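Local coordinates for protein KLLA0C04147p (Kluyveromyces lactis, PDB 5H2D) that binds ergosterol through its oxysterol-binding-protein-related domain, the part of Osh1 described here, and probably transfers sterols between membranes, at residues Ala77-Tyr82 with Trp161-Glu166. Numbering follows the deposited sequence.
Sequences AEDLEY and WDFFGE
D79 OD2 lies at the ring edge of F163, and the next residue, L80, packs on F163 and W161. In D79 the bond from CA to CB is directed at the strand, and CB is 3.8 Å from F163 CE2. Its CG sits 4.0 Å from the same CE2. OD2 comes closest, 3.5 Å from F163 CE2 and near the plane of the ring, with F163 CZ slightly farther off. The carboxylate and ring planes are 57° apart. An acceptor at an aromatic edge faces the weakly positive C-H rim, so the approach is probably mildly favourable. The main partner of OD2 is K205, by a salt bridge. OD1 is also hydrogen-bonded outside the two segments.

L80 supplies the apolar half. Its CD2 branch does the touching. L80 CD2 is 4.1 Å from F163 CD2 and 4.3 Å from W161 CH2. F163 CG is anti to its own N (chi1 -177°), and the ring extends from the strand toward both D79 and L80. Beyond the segments, the F163 ring also meets W186.

No hydrogen bond joins the loop 77-82, with its short 3-10 segment, to strand 161-166; the contact is buried side-chain packing. It joins the loop between helices 72-77 and 84-90 to strand 161-173, which pairs antiparallel with its neighbours. D79 is a residue of the ergosterol pocket and touches the bound sterol; the contact packs the loop carrying it against this strand in the OSBP-related domain.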
# COMPACT_ATOMS: atom_id res chain seq x y z
N ALA A 77 -1.03 1.47 -3.01
CA ALA A 77 -2.07 0.60 -3.55
C ALA A 77 -1.62 -0.85 -3.66
O ALA A 77 -2.47 -1.75 -3.71
CB ALA A 77 -2.52 1.10 -4.93
N GLU A 78 -0.30 -1.12 -3.69
CA GLU A 78 0.16 -2.50 -3.70
C GLU A 78 -0.15 -3.23 -2.40
O GLU A 78 0.02 -4.45 -2.34
CB GLU A 78 1.66 -2.54 -4.03
CG GLU A 78 1.95 -2.05 -5.46
CD GLU A 78 3.41 -2.18 -5.89
OE1 GLU A 78 3.98 -3.29 -5.83
OE2 GLU A 78 3.98 -1.16 -6.35
N ASP A 79 -0.63 -2.52 -1.36
CA ASP A 79 -1.20 -3.19 -0.19
C ASP A 79 -2.29 -4.17 -0.61
O ASP A 79 -2.56 -5.15 0.10
CB ASP A 79 -1.86 -2.20 0.78
CG ASP A 79 -0.88 -1.37 1.58
OD1 ASP A 79 0.33 -1.67 1.63
OD2 ASP A 79 -1.38 -0.37 2.16
N LEU A 80 -2.94 -3.90 -1.73
CA LEU A 80 -4.14 -4.63 -2.13
C LEU A 80 -3.86 -5.83 -3.02
O LEU A 80 -4.82 -6.48 -3.46
CB LEU A 80 -5.09 -3.68 -2.87
CG LEU A 80 -5.49 -2.46 -2.04
CD1 LEU A 80 -6.47 -1.60 -2.82
CD2 LEU A 80 -6.09 -2.91 -0.70
N GLU A 81 -2.59 -6.15 -3.30
CA GLU A 81 -2.30 -7.20 -4.28
C GLU A 81 -2.98 -8.51 -3.92
O GLU A 81 -3.50 -9.21 -4.80
CB GLU A 81 -0.79 -7.41 -4.42
CG GLU A 81 -0.44 -8.47 -5.44
CD GLU A 81 1.06 -8.57 -5.72
OE1 GLU A 81 1.84 -7.76 -5.18
OE2 GLU A 81 1.47 -9.47 -6.48
N TYR A 82 -2.99 -8.86 -2.64
CA TYR A 82 -3.58 -10.12 -2.18
C TYR A 82 -4.83 -9.88 -1.33
O TYR A 82 -5.05 -10.56 -0.32
CB TYR A 82 -2.55 -10.94 -1.41
CG TYR A 82 -1.29 -11.21 -2.22
CD1 TYR A 82 -1.20 -12.31 -3.06
CD2 TYR A 82 -0.19 -10.36 -2.14
CE1 TYR A 82 -0.05 -12.57 -3.81
CE2 TYR A 82 0.97 -10.61 -2.88
CZ TYR A 82 1.03 -11.70 -3.72
OH TYR A 82 2.18 -11.94 -4.44
N TRP A 161 -15.30 -5.48 3.35
CA TRP A 161 -14.20 -4.90 4.12
C TRP A 161 -13.87 -3.51 3.58
O TRP A 161 -14.08 -3.23 2.39
CB TRP A 161 -12.94 -5.78 4.07
CG TRP A 161 -12.50 -6.14 2.67
CD1 TRP A 161 -12.83 -7.27 1.97
CD2 TRP A 161 -11.64 -5.38 1.80
NE1 TRP A 161 -12.24 -7.25 0.72
CE2 TRP A 161 -11.51 -6.10 0.60
CE3 TRP A 161 -10.98 -4.15 1.94
CZ2 TRP A 161 -10.74 -5.63 -0.47
CZ3 TRP A 161 -10.21 -3.69 0.87
CH2 TRP A 161 -10.10 -4.43 -0.32
N ASP A 162 -13.39 -2.66 4.47
CA ASP A 162 -12.80 -1.38 4.11
C ASP A 162 -11.36 -1.36 4.60
O ASP A 162 -10.97 -2.12 5.49
CB ASP A 162 -13.56 -0.20 4.73
CG ASP A 162 -15.03 -0.23 4.41
OD1 ASP A 162 -15.40 -0.54 3.26
OD2 ASP A 162 -15.83 0.05 5.35
N PHE A 163 -10.55 -0.46 4.02
CA PHE A 163 -9.15 -0.35 4.40
C PHE A 163 -8.70 1.08 4.12
O PHE A 163 -8.73 1.52 2.97
CB PHE A 163 -8.28 -1.34 3.61
CG PHE A 163 -6.82 -1.33 4.01
CD1 PHE A 163 -6.43 -1.40 5.34
CD2 PHE A 163 -5.83 -1.34 3.03
CE1 PHE A 163 -5.07 -1.43 5.70
CE2 PHE A 163 -4.49 -1.37 3.38
CZ PHE A 163 -4.11 -1.41 4.71
N PHE A 164 -8.27 1.79 5.16
CA PHE A 164 -7.82 3.16 4.95
C PHE A 164 -6.72 3.50 5.93
O PHE A 164 -6.57 2.85 6.98
CB PHE A 164 -8.99 4.16 5.05
CG PHE A 164 -9.63 4.25 6.43
CD1 PHE A 164 -9.12 5.12 7.39
CD2 PHE A 164 -10.78 3.53 6.73
CE1 PHE A 164 -9.73 5.23 8.65
CE2 PHE A 164 -11.39 3.64 7.99
CZ PHE A 164 -10.86 4.49 8.93
N GLY A 165 -5.93 4.50 5.58
CA GLY A 165 -4.91 4.94 6.52
C GLY A 165 -4.06 6.03 5.93
O GLY A 165 -4.33 6.56 4.85
N GLU A 166 -3.04 6.40 6.70
CA GLU A 166 -2.14 7.50 6.37
C GLU A 166 -0.77 6.93 6.03
O GLU A 166 -0.19 6.19 6.83
CB GLU A 166 -2.01 8.47 7.55
CG GLU A 166 -1.06 9.62 7.32
CD GLU A 166 -0.88 10.48 8.57
OE1 GLU A 166 -1.16 11.69 8.51
OE2 GLU A 166 -0.45 9.95 9.61